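Local coordinates for lipopolysaccharide heptosyltransferase 2 (Escherichia coli, PDB 1PSW), which transfers the second heptose from ADP-L-glycero-beta-D-manno-heptose onto the heptosyl-Kdo2-lipid A module during assembly of the lipopolysaccharide inner core, at residues A[204-209]-A[233-238]. Numbering follows the deposited sequence.
Sequences ELAKQL and AALNTE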
loop_
_atom_site.group_PDB
_atom_site.type_symbol
_atom_site.label_atom_id
_atom_site.label_comp_id
_atom_site.label_asym_id
_atom_site.label_seq_id
_atom_site.Cartn_x
_atom_site.Cartn_y
_atom_site.Cartn_z
ATOM N N GLU A 204 -20.054 -12.564 -8.753
ATOM C CA GLU A 204 -20.259 -14.006 -8.701
ATOM C C GLU A 204 -19.546 -14.581 -7.474
ATOM O O GLU A 204 -20.084 -15.438 -6.769
ATOM C CB GLU A 204 -19.721 -14.655 -9.982
ATOM C CG GLU A 204 -19.758 -16.179 -10.015
ATOM C CD GLU A 204 -21.139 -16.743 -9.736
ATOM O OE1 GLU A 204 -22.114 -16.285 -10.372
ATOM O OE2 GLU A 204 -21.250 -17.654 -8.885
ATOM N N LEU A 205 -18.332 -14.104 -7.214
ATOM C CA LEU A 205 -17.572 -14.578 -6.057
ATOM C C LEU A 205 -18.287 -14.211 -4.761
ATOM O O LEU A 205 -18.285 -14.979 -3.799
ATOM C CB LEU A 205 -16.155 -13.982 -6.048
ATOM C CG LEU A 205 -15.257 -14.434 -4.878
ATOM C CD1 LEU A 205 -15.151 -15.953 -4.864
ATOM C CD2 LEU A 205 -13.874 -13.815 -4.996
ATOM N N ALA A 206 -18.888 -13.026 -4.731
ATOM C CA ALA A 206 -19.603 -12.587 -3.538
ATOM C C ALA A 206 -20.810 -13.497 -3.281
ATOM O O ALA A 206 -21.084 -13.874 -2.136
ATOM C CB ALA A 206 -20.055 -11.133 -3.697
ATOM N N LYS A 207 -21.530 -13.855 -4.342
ATOM C CA LYS A 207 -22.695 -14.729 -4.199
ATOM C C LYS A 207 -22.271 -16.058 -3.593
ATOM O O LYS A 207 -22.942 -16.602 -2.713
ATOM C CB LYS A 207 -23.349 -14.997 -5.558
ATOM C CG LYS A 207 -23.904 -13.770 -6.227
ATOM C CD LYS A 207 -24.508 -14.112 -7.576
ATOM C CE LYS A 207 -25.007 -12.858 -8.260
ATOM N NZ LYS A 207 -25.463 -13.101 -9.653
ATOM N N GLN A 208 -21.155 -16.583 -4.081
ATOM C CA GLN A 208 -20.630 -17.855 -3.597
ATOM C C GLN A 208 -20.213 -17.774 -2.128
ATOM O O GLN A 208 -20.454 -18.705 -1.356
ATOM C CB GLN A 208 -19.418 -18.266 -4.433
ATOM C CG GLN A 208 -19.695 -18.482 -5.903
ATOM C CD GLN A 208 -20.396 -19.792 -6.182
ATOM O OE1 GLN A 208 -21.604 -19.928 -5.971
ATOM N NE2 GLN A 208 -19.631 -20.779 -6.635
ATOM N N LEU A 209 -19.570 -16.670 -1.755
ATOM C CA LEU A 209 -19.107 -16.481 -0.380
ATOM C C LEU A 209 -20.262 -16.273 0.597
ATOM O O LEU A 209 -20.260 -16.814 1.704
ATOM C CB LEU A 209 -18.129 -15.300 -0.303
ATOM C CG LEU A 209 -16.739 -15.556 -0.899
ATOM C CD1 LEU A 209 -15.921 -14.263 -0.953
ATOM C CD2 LEU A 209 -16.030 -16.605 -0.063
ATOM N N ALA A 233 -25.239 -4.285 -7.614
ATOM C CA ALA A 233 -26.396 -4.350 -8.497
ATOM C C ALA A 233 -26.561 -5.725 -9.144
ATOM O O ALA A 233 -27.596 -6.011 -9.743
ATOM C CB ALA A 233 -26.287 -3.279 -9.572
ATOM N N ALA A 234 -25.547 -6.574 -9.024
ATOM C CA ALA A 234 -25.608 -7.901 -9.619
ATOM C C ALA A 234 -26.101 -8.947 -8.630
ATOM O O ALA A 234 -26.276 -10.114 -8.981
ATOM C CB ALA A 234 -24.238 -8.295 -10.150
ATOM N N LEU A 235 -26.323 -8.529 -7.388
ATOM C CA LEU A 235 -26.782 -9.450 -6.354
ATOM C C LEU A 235 -28.258 -9.216 -6.073
ATOM O O LEU A 235 -28.771 -8.128 -6.323
ATOM C CB LEU A 235 -25.984 -9.241 -5.064
ATOM C CG LEU A 235 -24.464 -9.081 -5.181
ATOM C CD1 LEU A 235 -23.871 -9.013 -3.786
ATOM C CD2 LEU A 235 -23.857 -10.222 -5.968
ATOM N N ASN A 236 -28.945 -10.238 -5.569
ATOM C CA ASN A 236 -30.359 -10.090 -5.241
ATOM C C ASN A 236 -30.477 -9.385 -3.889
ATOM O O ASN A 236 -29.469 -9.064 -3.263
ATOM C CB ASN A 236 -31.062 -11.456 -5.192
ATOM C CG ASN A 236 -30.467 -12.390 -4.155
ATOM O OD1 ASN A 236 -30.232 -12.002 -3.012
ATOM N ND2 ASN A 236 -30.233 -13.636 -4.548
ATOM N N THR A 237 -31.708 -9.148 -3.446
ATOM C CA THR A 237 -31.958 -8.466 -2.177
ATOM C C THR A 237 -31.337 -9.171 -0.976
ATOM O O THR A 237 -30.680 -8.542 -0.146
ATOM C CB THR A 237 -33.474 -8.313 -1.920
ATOM O OG1 THR A 237 -34.053 -7.511 -2.955
ATOM C CG2 THR A 237 -33.732 -7.648 -0.569
ATOM N N GLU A 238 -31.543 -10.479 -0.890
ATOM C CA GLU A 238 -31.002 -11.256 0.216
ATOM C C GLU A 238 -29.476 -11.166 0.283
ATOM O O GLU A 238 -28.904 -11.031 1.363
ATOM C CB GLU A 238 -31.435 -12.722 0.090
ATOM C CG GLU A 238 -32.949 -12.956 0.129
ATOM C CD GLU A 238 -33.683 -12.321 -1.046
ATOM O OE1 GLU A 238 -33.324 -12.615 -2.208
ATOM O OE2 GLU A 238 -34.628 -11.538 -0.809
HETATM O O HOH W 1 -26.278 -11.053 -11.525
#
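In the C-terminal Rossmann-like domain of this GT-B glycosyltransferase, Lys207 and Ala206 on helix 199-211 meet Leu235 and Ala234 in the turn linking helix 225-232 to helix 237-240. Lys207 crosses Leu235 at a slant, and its CG lies 3.6 Å from Leu235 CD2. Beyond CG the lysine chain runs extended, with chi2 179°, which carries CE past the same methyl, 3.7 Å from Leu235 CD2, and on to the backbone carbonyl of Ala234. There a water bridges the two segments: it accepts from Lys207 NZ at 2.9 Å and donates to Ala234 O at 2.7 Å. The other branch of the leucine comes closest to buried Ala206, Leu235 CD1 standing 4.4 Å from Ala206 CB; Ala203 also touches this leucine, and Ala206 in turn packs on Phe185 of strand 182-186. Just past Leu235, Asn236 caps the next helix through OD1, which accepts from Gln239 N. Cutting Lys207 back to an alanine is likely to bare the CD2 side of Leu235 and to leave the bridging water without its ammonium donor. The lysine thus serves twice, its methylenes covering a buried leucine while its charged end is joined through water to the carbonyl of Ala234.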